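Local atomic coordinates of putative pyridoxal phosphate-dependent transferase (Clostridium difficile, PDB entry 4DQ6), a protein that binds pyridoxal-5'-phosphate and is a member of the class I and II aminotransferase family, with the fold of pyridoxal-phosphate-dependent transferases. Residues D70-S75 and L93-G98; P97-A102 and I231-P236; S104-E109 and V250-E255; V198-D203 and I217-I222. All blocks are in the same frame, centred on the assembly; numbering follows the deposited sequence.

Contact 1: D70-S75 and L93-G98; sequences DSYNES and LIYSPG. With PLP (pyridoxal-5'-phosphate), chain C.
N73, near the start of helix 70-84, lies along L93 at the beginning of strand 93-96, the two side chains running past each other in opposite directions. With chi1 at -78°, CG of N73 stands opposite its own carbonyl carbon, and the chain extends toward the strand. N73 CB is 3.8 Å from L93 CD1, and N73 CG comes to 3.7 Å from the same methyl. At the tip the amide divides its work. N73 OD1 stays on the leucine, 3.7 Å from L93 CD1, and also lies in plane at the edge of the Y72 ring. N73 ND2 donates to a water 3.1 Å away, which in turn donates to L93 O, so the polar end reaches the strand backbone through one solvent molecule. Beside this pair, Y72 OH approaches the edge of the Y95 ring, 4.2 Å from Y95 CD1, and is hydrogen-bonded to N273. Farther along, S96 OG donates to G98 O over 2.7 Å as the chain leaves the strand. A helix thus packs on strand 93-96, outermost in this chain's mixed sheet; the strand leads on to G98, which lies against the phosphate, as in the large domain of fold-type I pyridoxal-phosphate enzymes.

Contact 2: P97-A102 and I231-P236; sequences PGVIPA and ITCMAP. With PLP (pyridoxal-5'-phosphate), chain C.
The first turn of helix 99-110 sits on strand 230-234, where the backbones come nearest at V99 and C233, their CA atoms 6.1 Å apart. V99 places both of its methyls against the cysteine: V99 CG1 is 3.8 Å from C233 CB, and CG2 is only slightly farther from the same carbon. A chi1 of 169° sets CG1 opposite the backbone N, where it can also border the cofactor, 4.0 Å from PLP C6. C233 SG points to the far side of the same turn and rests loosely there, 4.4 Å from A102 CB. Above this apolar base the helix start holds the PLP phosphate, the helix N-terminus anion site of fold-type I pyridoxal-phosphate enzymes, with G98 in the N-cap position. V99 N donates to O1P of PLP over 2.9 Å and nearly straight, at 169°. I100 N donates to O2P of PLP over 3.0 Å, again almost linear, so successive amides hold two different phosphate oxygens, and the helix dipole would probably favour the negative charge. G98, without a side chain, lets the phosphate come close, its CA 3.5 Å from PLP O1P, and P101 CD adds a contact to O2P. I100 and P101 also pack on D269 and I270 of the second subunit, and Y65 of that subunit contributes its hydroxyl to the cofactor through a hydrogen bond.

Contact 3: S104-E109 and V250-E255; sequences SLLINE and VVLPDE
L106 of helix 99-110 reaches across to V250 and L252 with one branch for each. L106 CD2 meets L252 CD2 at 4.2 Å, and L106 CD1 faces V250 CG1 at 4.5 Å. A chi1 of -71° and a chi2 of 167° direct the two methyls this way, one to the end of strand 248-251 and the other to the residue just after it. The two segments together bury only 76 Å², but I231 of the neighbouring strand 230-234 touches all three side chains and completes a compact aliphatic group. The helix face carrying N108 and E109 is partly exposed and polar. There N108 ND2 donates to E109 OE2 over 3.0 Å with a bent angle of 145°, coming from well above the carboxylate plane, while the same oxygen forms a salt bridge with R267. On the other segment, D254, also partly exposed, uses OD1 to cap the N of K256 at the start of helix 255-267. Charges and amides therefore find partners around the margin, while between these two segments the contact is made by aliphatic methyls, without a hydrogen bond, an association that depends on shape and burial and has no directional bond to fix it.

Contact 4: V198-D203 and I217-I222; sequences VKIISD and IPMASI. With PLP (pyridoxal-5'-phosphate), chain C.
E204 OE2 is held from both segments, by S202 OG and by the backbone N of M219, and so ties strand 199-203 to the loop that precedes helix 224-228. The strand is one of the parallel strands in the central sheet of the fold-type I large domain, and the loop covers it at M219. M219 CB lies 4.2 Å from S202 OG. From there the side chain, bent at chi2 (64°) and chi3 (98°), turns along the strand until its CE methyl meets I200 CD1 at 3.7 Å, crossing the isoleucine at about a right angle; L189 of helix 183-195 also touches the methionine. The loop is tightened by a type I turn, in which P218 O accepts both S221 N at 2.9 Å and S221 OG at 2.7 Å, the hydroxyl lying in the carbonyl plane on a lone pair. On the cofactor side, D203 OD1 bonds to the N of I205, while D203 OD2 lies 2.5 Å from the pyridine N1 of PLP.

All four contacts reach one mixed sheet, and their strands are consecutive in it: 93-96 (contact 1), 248-251 (contact 3), 230-234 (contact 2) and 199-203 (contact 4). Contacts 2 and 3 use successive parts of helix 99-110, with centres 10 Å apart, and contact 1 leads straight into contact 2 through P97 and G98. Contacts 1 and 4 are the farthest apart, 19 Å between centres, yet both reach PLP. Along the chain, contact 1 closes before contacts 3 and 4 open, contacts 2 and 3 interleave, and contact 4 is nested within the loops of both. Distant sequence is thus gathered on one sheet, bringing phosphate-binding V99 and I100, G98 beside them and ring-contacting D203 to the same cofactor.

Contact 1: D70-S75 and L93-G98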
loop_
_atom_site.group_PDB
_atom_site.type_symbol
_atom_site.label_atom_id
_atom_site.label_comp_id
_atom_site.label_asym_id
_atom_site.label_seq_id
_atom_site.Cartn_x
_atom_site.Cartn_y
_atom_site.Cartn_z
ATOM N N ASP A 70 -4.002 18.267 7.333
ATOM C CA ASP A 70 -4.945 18.919 6.422
ATOM C C ASP A 70 -4.255 19.473 5.169
ATOM O O ASP A 70 -4.853 19.527 4.110
ATOM C CB ASP A 70 -5.625 20.091 7.127
ATOM C CG ASP A 70 -6.614 19.661 8.198
ATOM O OD1 ASP A 70 -6.956 18.460 8.291
ATOM O OD2 ASP A 70 -7.070 20.567 8.933
ATOM N N SER A 71 -2.998 19.895 5.294
ATOM C CA SER A 71 -2.224 20.477 4.167
ATOM C C SER A 71 -2.066 19.528 2.955
ATOM O O SER A 71 -1.948 19.998 1.822
ATOM C CB SER A 71 -0.817 20.898 4.639
ATOM O OG SER A 71 -0.054 19.819 5.139
ATOM N N TYR A 72 -2.126 18.215 3.203
ATOM C CA TYR A 72 -1.990 17.237 2.140
ATOM C C TYR A 72 -3.186 17.319 1.177
ATOM O O TYR A 72 -3.031 17.607 -0.006
ATOM C CB TYR A 72 -1.860 15.849 2.750
ATOM C CG TYR A 72 -1.826 14.708 1.813
ATOM C CD1 TYR A 72 -2.982 14.133 1.327
ATOM C CD2 TYR A 72 -0.601 14.163 1.412
ATOM C CE1 TYR A 72 -2.940 13.037 0.466
ATOM C CE2 TYR A 72 -0.505 13.061 0.602
ATOM C CZ TYR A 72 -1.666 12.511 0.083
ATOM O OH TYR A 72 -1.739 11.391 -0.763
ATOM N N ASN A 73 -4.404 17.165 1.704
ATOM C CA ASN A 73 -5.599 17.255 0.821
ATOM C C ASN A 73 -5.807 18.706 0.332
ATOM O O ASN A 73 -6.278 18.899 -0.764
ATOM C CB ASN A 73 -6.868 16.722 1.493
ATOM C CG ASN A 73 -6.920 15.204 1.483
ATOM O OD1 ASN A 73 -6.183 14.558 0.726
ATOM N ND2 ASN A 73 -7.790 14.614 2.333
ATOM N N GLU A 74 -5.412 19.717 1.118
ATOM C CA GLU A 74 -5.440 21.112 0.641
ATOM C C GLU A 74 -4.576 21.290 -0.629
ATOM O O GLU A 74 -4.977 21.992 -1.538
ATOM C CB GLU A 74 -4.987 22.095 1.731
ATOM C CG GLU A 74 -6.044 22.224 2.822
ATOM C CD GLU A 74 -5.651 22.935 4.127
ATOM O OE1 GLU A 74 -4.442 23.221 4.408
ATOM O OE2 GLU A 74 -6.619 23.193 4.919
ATOM N N SER A 75 -3.415 20.621 -0.704
ATOM C CA SER A 75 -2.594 20.737 -1.882
ATOM C C SER A 75 -3.285 20.172 -3.114
ATOM O O SER A 75 -3.117 20.695 -4.229
ATOM C CB SER A 75 -1.202 20.078 -1.678
ATOM O OG SER A 75 -1.213 18.669 -1.718
ATOM N N LEU A 93 -12.236 13.436 -0.714
ATOM C CA LEU A 93 -11.049 12.713 -1.100
ATOM C C LEU A 93 -10.800 11.500 -0.246
ATOM O O LEU A 93 -10.821 11.595 0.972
ATOM C CB LEU A 93 -9.827 13.633 -1.004
ATOM C CG LEU A 93 -9.729 14.753 -2.022
ATOM C CD1 LEU A 93 -8.746 15.869 -1.656
ATOM C CD2 LEU A 93 -9.452 14.150 -3.391
ATOM N N ILE A 94 -10.521 10.370 -0.927
ATOM C CA ILE A 94 -10.028 9.156 -0.278
ATOM C C ILE A 94 -8.636 8.794 -0.818
ATOM O O ILE A 94 -8.417 8.789 -2.035
ATOM C CB ILE A 94 -10.996 7.950 -0.447
ATOM C CG1 ILE A 94 -12.257 8.329 0.296
ATOM C CG2 ILE A 94 -10.379 6.641 0.048
ATOM C CD1 ILE A 94 -13.284 7.205 0.247
ATOM N N TYR A 95 -7.699 8.507 0.107
ATOM C CA TYR A 95 -6.358 8.004 -0.240
ATOM C C TYR A 95 -6.454 6.586 -0.797
ATOM O O TYR A 95 -7.156 5.745 -0.217
ATOM C CB TYR A 95 -5.506 7.944 1.028
ATOM C CG TYR A 95 -4.270 7.087 0.889
ATOM C CD1 TYR A 95 -3.119 7.563 0.198
ATOM C CD2 TYR A 95 -4.219 5.800 1.393
ATOM C CE1 TYR A 95 -2.021 6.753 -0.003
ATOM C CE2 TYR A 95 -3.113 4.984 1.175
ATOM C CZ TYR A 95 -2.021 5.457 0.496
ATOM O OH TYR A 95 -0.902 4.627 0.317
ATOM N N SER A 96 -5.643 6.265 -1.798
ATOM C CA SER A 96 -5.437 4.899 -2.236
ATOM C C SER A 96 -3.956 4.745 -2.617
ATOM O O SER A 96 -3.383 5.713 -3.168
ATOM C CB SER A 96 -6.340 4.588 -3.399
ATOM O OG SER A 96 -6.139 3.254 -3.889
ATOM N N PRO A 97 -3.381 3.560 -2.388
ATOM C CA PRO A 97 -1.961 3.413 -2.842
ATOM C C PRO A 97 -1.841 3.466 -4.355
ATOM O O PRO A 97 -0.766 3.618 -4.897
ATOM C CB PRO A 97 -1.530 2.087 -2.251
ATOM C CG PRO A 97 -2.768 1.403 -1.962
ATOM C CD PRO A 97 -3.825 2.399 -1.614
ATOM N N GLY A 98 -2.916 3.213 -5.053
ATOM C CA GLY A 98 -2.962 3.229 -6.524
ATOM C C GLY A 98 -4.354 3.356 -7.102
ATOM O O GLY A 98 -5.411 3.107 -6.454
HETATM N N1 PLP C . -4.412 4.207 -14.946
HETATM C C2 PLP C . -3.853 4.426 -16.180
HETATM C C2A PLP C . -4.636 4.803 -17.401
HETATM C C3 PLP C . -2.424 4.315 -16.375
HETATM O O3 PLP C . -1.882 4.503 -17.570
HETATM C C4 PLP C . -1.589 3.969 -15.236
HETATM C C4A PLP C . -0.101 3.783 -15.386
HETATM C C5 PLP C . -2.256 3.762 -13.960
HETATM C C6 PLP C . -3.662 3.880 -13.867
HETATM C C5A PLP C . -1.404 3.438 -12.774
HETATM O O4P PLP C . -2.252 2.773 -11.899
HETATM P P PLP C . -1.675 2.545 -10.402
HETATM O O1P PLP C . -1.835 3.870 -9.740
HETATM O O2P PLP C . -2.633 1.383 -9.924
HETATM O O3P PLP C . -0.173 2.203 -10.647
HETATM O O HOH W 1 -8.085 11.581 2.035
#

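Contact 2: P97-A102 and I231-P236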
loop_
_atom_site.group_PDB
_atom_site.type_symbol
_atom_site.label_atom_id
_atom_site.label_comp_id
_atom_site.label_asym_id
_atom_site.label_seq_id
_atom_site.Cartn_x
_atom_site.Cartn_y
_atom_site.Cartn_z
ATOM N N PRO A 97 -3.381 3.560 -2.388
ATOM C CA PRO A 97 -1.961 3.413 -2.842
ATOM C C PRO A 97 -1.841 3.466 -4.355
ATOM O O PRO A 97 -0.766 3.618 -4.897
ATOM C CB PRO A 97 -1.530 2.087 -2.251
ATOM C CG PRO A 97 -2.768 1.403 -1.962
ATOM C CD PRO A 97 -3.825 2.399 -1.614
ATOM N N GLY A 98 -2.916 3.213 -5.053
ATOM C CA GLY A 98 -2.962 3.229 -6.524
ATOM C C GLY A 98 -4.354 3.356 -7.102
ATOM O O GLY A 98 -5.411 3.107 -6.454
ATOM N N VAL A 99 -4.386 3.704 -8.378
ATOM C CA VAL A 99 -5.655 3.833 -9.073
ATOM C C VAL A 99 -6.336 2.508 -9.197
ATOM O O VAL A 99 -7.538 2.436 -8.928
ATOM C CB VAL A 99 -5.440 4.492 -10.445
ATOM C CG1 VAL A 99 -6.697 4.394 -11.315
ATOM C CG2 VAL A 99 -5.023 5.957 -10.217
ATOM N N ILE A 100 -5.644 1.468 -9.629
ATOM C CA ILE A 100 -6.355 0.206 -9.858
ATOM C C ILE A 100 -6.885 -0.428 -8.563
ATOM O O ILE A 100 -8.011 -0.912 -8.504
ATOM C CB ILE A 100 -5.499 -0.759 -10.677
ATOM C CG1 ILE A 100 -5.238 -0.120 -12.042
ATOM C CG2 ILE A 100 -6.234 -2.108 -10.803
ATOM C CD1 ILE A 100 -6.460 0.141 -12.901
ATOM N N PRO A 101 -6.161 -0.337 -7.431
ATOM C CA PRO A 101 -6.731 -0.790 -6.188
ATOM C C PRO A 101 -8.064 -0.122 -5.862
ATOM O O PRO A 101 -9.012 -0.778 -5.422
ATOM C CB PRO A 101 -5.687 -0.374 -5.168
ATOM C CG PRO A 101 -4.385 -0.400 -5.888
ATOM C CD PRO A 101 -4.711 -0.103 -7.325
ATOM N N ALA A 102 -8.132 1.207 -6.030
ATOM C CA ALA A 102 -9.382 1.959 -5.805
ATOM C C ALA A 102 -10.461 1.443 -6.714
ATOM O O ALA A 102 -11.600 1.218 -6.263
ATOM C CB ALA A 102 -9.168 3.494 -5.954
ATOM N N ILE A 231 -17.156 9.207 -10.335
ATOM C CA ILE A 231 -16.116 9.042 -9.323
ATOM C C ILE A 231 -14.791 9.143 -10.095
ATOM O O ILE A 231 -14.678 8.567 -11.164
ATOM C CB ILE A 231 -16.262 7.659 -8.678
ATOM C CG1 ILE A 231 -17.584 7.619 -7.900
ATOM C CG2 ILE A 231 -15.088 7.314 -7.768
ATOM C CD1 ILE A 231 -18.034 6.229 -7.421
ATOM N N THR A 232 -13.849 9.915 -9.575
ATOM C CA THR A 232 -12.607 10.253 -10.295
ATOM C C THR A 232 -11.357 9.824 -9.580
ATOM O O THR A 232 -11.209 10.056 -8.371
ATOM C CB THR A 232 -12.520 11.769 -10.490
ATOM O OG1 THR A 232 -13.765 12.252 -11.069
ATOM C CG2 THR A 232 -11.437 12.169 -11.431
ATOM N N CYS A 233 -10.472 9.133 -10.289
ATOM C CA CYS A 233 -9.184 8.709 -9.751
ATOM C C CYS A 233 -8.093 9.554 -10.409
ATOM O O CYS A 233 -8.091 9.694 -11.626
ATOM C CB CYS A 233 -8.890 7.264 -10.033
ATOM S SG CYS A 233 -10.090 6.147 -9.319
ATOM N N MET A 234 -7.219 10.131 -9.588
ATOM C CA MET A 234 -6.053 10.950 -10.011
ATOM C C MET A 234 -4.883 10.634 -9.117
ATOM O O MET A 234 -5.050 9.975 -8.100
ATOM C CB MET A 234 -6.342 12.425 -10.004
ATOM C CG MET A 234 -7.325 12.897 -11.121
ATOM S SD MET A 234 -7.789 14.632 -10.807
ATOM C CE MET A 234 -8.510 15.133 -12.401
ATOM N N ALA A 235 -3.691 11.126 -9.463
ATOM C CA ALA A 235 -2.529 10.815 -8.646
ATOM C C ALA A 235 -1.433 11.771 -9.086
ATOM O O ALA A 235 -1.471 12.252 -10.214
ATOM C CB ALA A 235 -2.034 9.399 -8.885
ATOM N N PRO A 236 -0.407 12.012 -8.246
ATOM C CA PRO A 236 0.793 12.701 -8.680
ATOM C C PRO A 236 1.799 11.825 -9.394
ATOM O O PRO A 236 2.831 12.329 -9.848
ATOM C CB PRO A 236 1.359 13.173 -7.373
ATOM C CG PRO A 236 1.042 12.116 -6.404
ATOM C CD PRO A 236 -0.360 11.729 -6.807
HETATM N N1 PLP C . -4.412 4.207 -14.946
HETATM C C2 PLP C . -3.853 4.426 -16.180
HETATM C C2A PLP C . -4.636 4.803 -17.401
HETATM C C3 PLP C . -2.424 4.315 -16.375
HETATM O O3 PLP C . -1.882 4.503 -17.570
HETATM C C4 PLP C . -1.589 3.969 -15.236
HETATM C C4A PLP C . -0.101 3.783 -15.386
HETATM C C5 PLP C . -2.256 3.762 -13.960
HETATM C C6 PLP C . -3.662 3.880 -13.867
HETATM C C5A PLP C . -1.404 3.438 -12.774
HETATM O O4P PLP C . -2.252 2.773 -11.899
HETATM P P PLP C . -1.675 2.545 -10.402
HETATM O O1P PLP C . -1.835 3.870 -9.740
HETATM O O2P PLP C . -2.633 1.383 -9.924
HETATM O O3P PLP C . -0.173 2.203 -10.647
#

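Contact 3: S104-E109 and V250-E255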
loop_
_atom_site.group_PDB
_atom_site.type_symbol
_atom_site.label_atom_id
_atom_site.label_comp_id
_atom_site.label_asym_id
_atom_site.label_seq_id
_atom_site.Cartn_x
_atom_site.Cartn_y
_atom_site.Cartn_z
ATOM N N SER A 104 -10.745 -1.379 -8.189
ATOM C CA SER A 104 -11.093 -2.752 -7.844
ATOM C C SER A 104 -12.054 -2.746 -6.656
ATOM O O SER A 104 -13.076 -3.457 -6.683
ATOM C CB SER A 104 -9.867 -3.554 -7.401
ATOM O OG SER A 104 -10.172 -4.910 -7.187
ATOM N N LEU A 105 -11.814 -1.954 -5.621
ATOM C CA LEU A 105 -12.707 -1.901 -4.458
ATOM C C LEU A 105 -14.071 -1.306 -4.902
ATOM O O LEU A 105 -15.119 -1.783 -4.458
ATOM C CB LEU A 105 -12.121 -1.142 -3.286
ATOM C CG LEU A 105 -10.946 -1.808 -2.631
ATOM C CD1 LEU A 105 -10.529 -0.918 -1.459
ATOM C CD2 LEU A 105 -11.042 -3.209 -2.155
ATOM N N LEU A 106 -14.047 -0.235 -5.708
ATOM C CA LEU A 106 -15.286 0.375 -6.220
ATOM C C LEU A 106 -16.138 -0.657 -6.936
ATOM O O LEU A 106 -17.371 -0.702 -6.768
ATOM C CB LEU A 106 -14.992 1.561 -7.110
ATOM C CG LEU A 106 -14.446 2.835 -6.410
ATOM C CD1 LEU A 106 -13.900 3.833 -7.424
ATOM C CD2 LEU A 106 -15.586 3.419 -5.561
ATOM N N ILE A 107 -15.517 -1.484 -7.753
ATOM C CA ILE A 107 -16.251 -2.519 -8.512
ATOM C C ILE A 107 -16.884 -3.491 -7.552
ATOM O O ILE A 107 -18.109 -3.870 -7.702
ATOM C CB ILE A 107 -15.304 -3.264 -9.486
ATOM C CG1 ILE A 107 -14.995 -2.383 -10.689
ATOM C CG2 ILE A 107 -15.939 -4.589 -9.906
ATOM C CD1 ILE A 107 -13.876 -2.897 -11.575
ATOM N N ASN A 108 -16.153 -4.009 -6.598
ATOM C CA ASN A 108 -16.722 -4.899 -5.614
ATOM C C ASN A 108 -17.896 -4.300 -4.842
ATOM O O ASN A 108 -18.914 -5.029 -4.585
ATOM C CB ASN A 108 -15.665 -5.366 -4.621
ATOM C CG ASN A 108 -16.163 -6.499 -3.760
ATOM O OD1 ASN A 108 -16.453 -7.629 -4.250
ATOM N ND2 ASN A 108 -16.355 -6.204 -2.484
ATOM N N GLU A 109 -17.825 -3.022 -4.487
ATOM C CA GLU A 109 -18.836 -2.375 -3.625
ATOM C C GLU A 109 -20.052 -1.838 -4.389
ATOM O O GLU A 109 -21.154 -1.809 -3.825
ATOM C CB GLU A 109 -18.224 -1.258 -2.780
ATOM C CG GLU A 109 -17.083 -1.656 -1.853
ATOM C CD GLU A 109 -17.448 -2.820 -0.926
ATOM O OE1 GLU A 109 -18.581 -2.855 -0.341
ATOM O OE2 GLU A 109 -16.626 -3.768 -0.798
ATOM N N VAL A 250 -9.032 9.395 -4.775
ATOM C CA VAL A 250 -10.297 9.277 -5.402
ATOM C C VAL A 250 -11.141 10.441 -4.951
ATOM O O VAL A 250 -11.166 10.794 -3.756
ATOM C CB VAL A 250 -10.887 7.942 -4.944
ATOM C CG1 VAL A 250 -12.105 7.614 -5.821
ATOM C CG2 VAL A 250 -9.917 6.783 -5.052
ATOM N N VAL A 251 -11.943 10.947 -5.883
ATOM C CA VAL A 251 -12.798 12.096 -5.609
ATOM C C VAL A 251 -14.229 11.543 -5.662
ATOM O O VAL A 251 -14.719 11.147 -6.776
ATOM C CB VAL A 251 -12.657 13.248 -6.610
ATOM C CG1 VAL A 251 -13.601 14.368 -6.213
ATOM C CG2 VAL A 251 -11.191 13.699 -6.686
ATOM N N LEU A 252 -14.940 11.564 -4.529
ATOM C CA LEU A 252 -16.313 11.006 -4.478
ATOM C C LEU A 252 -17.273 12.081 -3.900
ATOM O O LEU A 252 -17.443 12.220 -2.700
ATOM C CB LEU A 252 -16.315 9.723 -3.674
ATOM C CG LEU A 252 -15.270 8.676 -3.941
ATOM C CD1 LEU A 252 -14.119 8.782 -2.920
ATOM C CD2 LEU A 252 -15.904 7.296 -3.918
ATOM N N PRO A 253 -17.908 12.837 -4.805
ATOM C CA PRO A 253 -18.841 13.903 -4.386
ATOM C C PRO A 253 -20.127 13.392 -3.752
ATOM O O PRO A 253 -20.794 14.155 -3.069
ATOM C CB PRO A 253 -19.129 14.645 -5.704
ATOM C CG PRO A 253 -17.962 14.332 -6.576
ATOM C CD PRO A 253 -17.643 12.899 -6.255
ATOM N N ASP A 254 -20.486 12.146 -3.993
ATOM C CA ASP A 254 -21.680 11.560 -3.372
ATOM C C ASP A 254 -21.276 10.868 -2.074
ATOM O O ASP A 254 -20.463 9.946 -2.058
ATOM C CB ASP A 254 -22.355 10.617 -4.366
ATOM C CG ASP A 254 -23.635 10.011 -3.821
ATOM O OD1 ASP A 254 -23.717 9.693 -2.648
ATOM O OD2 ASP A 254 -24.601 9.848 -4.579
ATOM N N GLU A 255 -21.814 11.329 -0.955
ATOM C CA GLU A 255 -21.405 10.785 0.336
ATOM C C GLU A 255 -21.651 9.285 0.495
ATOM O O GLU A 255 -20.970 8.622 1.260
ATOM C CB GLU A 255 -21.999 11.543 1.518
ATOM C CG GLU A 255 -23.487 11.618 1.577
ATOM C CD GLU A 255 -23.886 12.842 2.386
ATOM O OE1 GLU A 255 -23.254 13.054 3.465
ATOM O OE2 GLU A 255 -24.804 13.584 1.944
#

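Contact 4: V198-D203 and I217-I222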
loop_
_atom_site.group_PDB
_atom_site.type_symbol
_atom_site.label_atom_id
_atom_site.label_comp_id
_atom_site.label_asym_id
_atom_site.label_seq_id
_atom_site.Cartn_x
_atom_site.Cartn_y
_atom_site.Cartn_z
ATOM N N VAL A 198 -26.000 4.576 -15.378
ATOM C CA VAL A 198 -24.702 3.899 -15.392
ATOM C C VAL A 198 -23.800 4.910 -14.727
ATOM O O VAL A 198 -23.716 6.080 -15.172
ATOM C CB VAL A 198 -24.126 3.624 -16.790
ATOM C CG1 VAL A 198 -22.725 3.013 -16.756
ATOM C CG2 VAL A 198 -25.011 2.684 -17.582
ATOM N N LYS A 199 -23.167 4.485 -13.637
ATOM C CA LYS A 199 -22.206 5.304 -12.955
ATOM C C LYS A 199 -20.865 5.276 -13.713
ATOM O O LYS A 199 -20.489 4.261 -14.216
ATOM C CB LYS A 199 -21.986 4.808 -11.523
ATOM C CG LYS A 199 -21.186 5.795 -10.677
ATOM C CD LYS A 199 -22.122 6.748 -9.908
ATOM C CE LYS A 199 -21.414 7.407 -8.720
ATOM N NZ LYS A 199 -22.340 8.184 -7.812
ATOM N N ILE A 200 -20.233 6.420 -13.786
ATOM C CA ILE A 200 -18.895 6.546 -14.415
ATOM C C ILE A 200 -17.766 6.598 -13.421
ATOM O O ILE A 200 -17.835 7.394 -12.460
ATOM C CB ILE A 200 -18.776 7.796 -15.335
ATOM C CG1 ILE A 200 -19.909 7.752 -16.394
ATOM C CG2 ILE A 200 -17.354 7.866 -15.974
ATOM C CD1 ILE A 200 -19.784 8.798 -17.479
ATOM N N ILE A 201 -16.763 5.727 -13.623
ATOM C CA ILE A 201 -15.514 5.834 -12.880
ATOM C C ILE A 201 -14.492 6.360 -13.887
ATOM O O ILE A 201 -14.239 5.758 -14.892
ATOM C CB ILE A 201 -15.038 4.493 -12.337
ATOM C CG1 ILE A 201 -15.948 3.950 -11.229
ATOM C CG2 ILE A 201 -13.626 4.672 -11.770
ATOM C CD1 ILE A 201 -15.584 2.537 -10.816
ATOM N N SER A 202 -13.959 7.547 -13.653
ATOM C CA SER A 202 -13.071 8.171 -14.619
ATOM C C SER A 202 -11.643 8.113 -14.114
ATOM O O SER A 202 -11.326 8.773 -13.103
ATOM C CB SER A 202 -13.505 9.602 -14.844
ATOM O OG SER A 202 -12.766 10.214 -15.905
ATOM N N ASP A 203 -10.768 7.368 -14.813
ATOM C CA ASP A 203 -9.362 7.311 -14.504
ATOM C C ASP A 203 -8.673 8.454 -15.240
ATOM O O ASP A 203 -8.416 8.384 -16.441
ATOM C CB ASP A 203 -8.814 5.951 -14.940
ATOM C CG ASP A 203 -7.354 5.765 -14.708
ATOM O OD1 ASP A 203 -6.670 6.722 -14.345
ATOM O OD2 ASP A 203 -6.893 4.619 -14.859
ATOM N N ILE A 217 -10.244 18.133 -19.269
ATOM C CA ILE A 217 -11.569 18.403 -18.676
ATOM C C ILE A 217 -11.962 17.222 -17.791
ATOM O O ILE A 217 -12.241 16.145 -18.321
ATOM C CB ILE A 217 -12.643 18.516 -19.784
ATOM C CG1 ILE A 217 -12.254 19.534 -20.850
ATOM C CG2 ILE A 217 -14.013 18.799 -19.180
ATOM C CD1 ILE A 217 -12.025 20.932 -20.362
ATOM N N PRO A 218 -11.991 17.374 -16.474
ATOM C CA PRO A 218 -12.454 16.311 -15.623
ATOM C C PRO A 218 -13.919 16.075 -15.976
ATOM O O PRO A 218 -14.724 17.012 -16.003
ATOM C CB PRO A 218 -12.221 16.857 -14.198
ATOM C CG PRO A 218 -11.177 17.924 -14.410
ATOM C CD PRO A 218 -11.460 18.504 -15.718
ATOM N N MET A 219 -14.274 14.811 -16.135
ATOM C CA MET A 219 -15.645 14.521 -16.441
ATOM C C MET A 219 -16.611 15.073 -15.403
ATOM O O MET A 219 -17.691 15.597 -15.712
ATOM C CB MET A 219 -15.790 13.009 -16.557
ATOM C CG MET A 219 -17.214 12.484 -16.674
ATOM S SD MET A 219 -18.161 12.979 -18.155
ATOM C CE MET A 219 -17.919 11.507 -19.153
ATOM N N ALA A 220 -16.257 14.913 -14.144
ATOM C CA ALA A 220 -17.118 15.358 -13.047
ATOM C C ALA A 220 -17.260 16.872 -12.970
ATOM O O ALA A 220 -18.149 17.356 -12.262
ATOM C CB ALA A 220 -16.522 14.868 -11.721
ATOM N N SER A 221 -16.417 17.622 -13.678
ATOM C CA SER A 221 -16.372 19.080 -13.592
ATOM C C SER A 221 -17.391 19.784 -14.512
ATOM O O SER A 221 -17.571 20.998 -14.454
ATOM C CB SER A 221 -14.965 19.607 -13.929
ATOM O OG SER A 221 -14.692 19.581 -15.326
ATOM N N ILE A 222 -18.005 19.008 -15.397
ATOM C CA ILE A 222 -18.807 19.589 -16.497
ATOM C C ILE A 222 -20.156 20.163 -16.037
ATOM O O ILE A 222 -20.591 21.209 -16.535
ATOM C CB ILE A 222 -18.996 18.564 -17.621
ATOM C CG1 ILE A 222 -17.619 18.276 -18.220
ATOM C CG2 ILE A 222 -19.980 19.066 -18.708
ATOM C CD1 ILE A 222 -17.657 17.134 -19.229
HETATM N N1 PLP C . -4.412 4.207 -14.946
HETATM C C2 PLP C . -3.853 4.426 -16.180
HETATM C C2A PLP C . -4.636 4.803 -17.401
HETATM C C3 PLP C . -2.424 4.315 -16.375
HETATM O O3 PLP C . -1.882 4.503 -17.570
HETATM C C4 PLP C . -1.589 3.969 -15.236
HETATM C C4A PLP C . -0.101 3.783 -15.386
HETATM C C5 PLP C . -2.256 3.762 -13.960
HETATM C C6 PLP C . -3.662 3.880 -13.867
HETATM C C5A PLP C . -1.404 3.438 -12.774
HETATM O O4P PLP C . -2.252 2.773 -11.899
HETATM P P PLP C . -1.675 2.545 -10.402
HETATM O O1P PLP C . -1.835 3.870 -9.740
HETATM O O2P PLP C . -2.633 1.383 -9.924
HETATM O O3P PLP C . -0.173 2.203 -10.647
#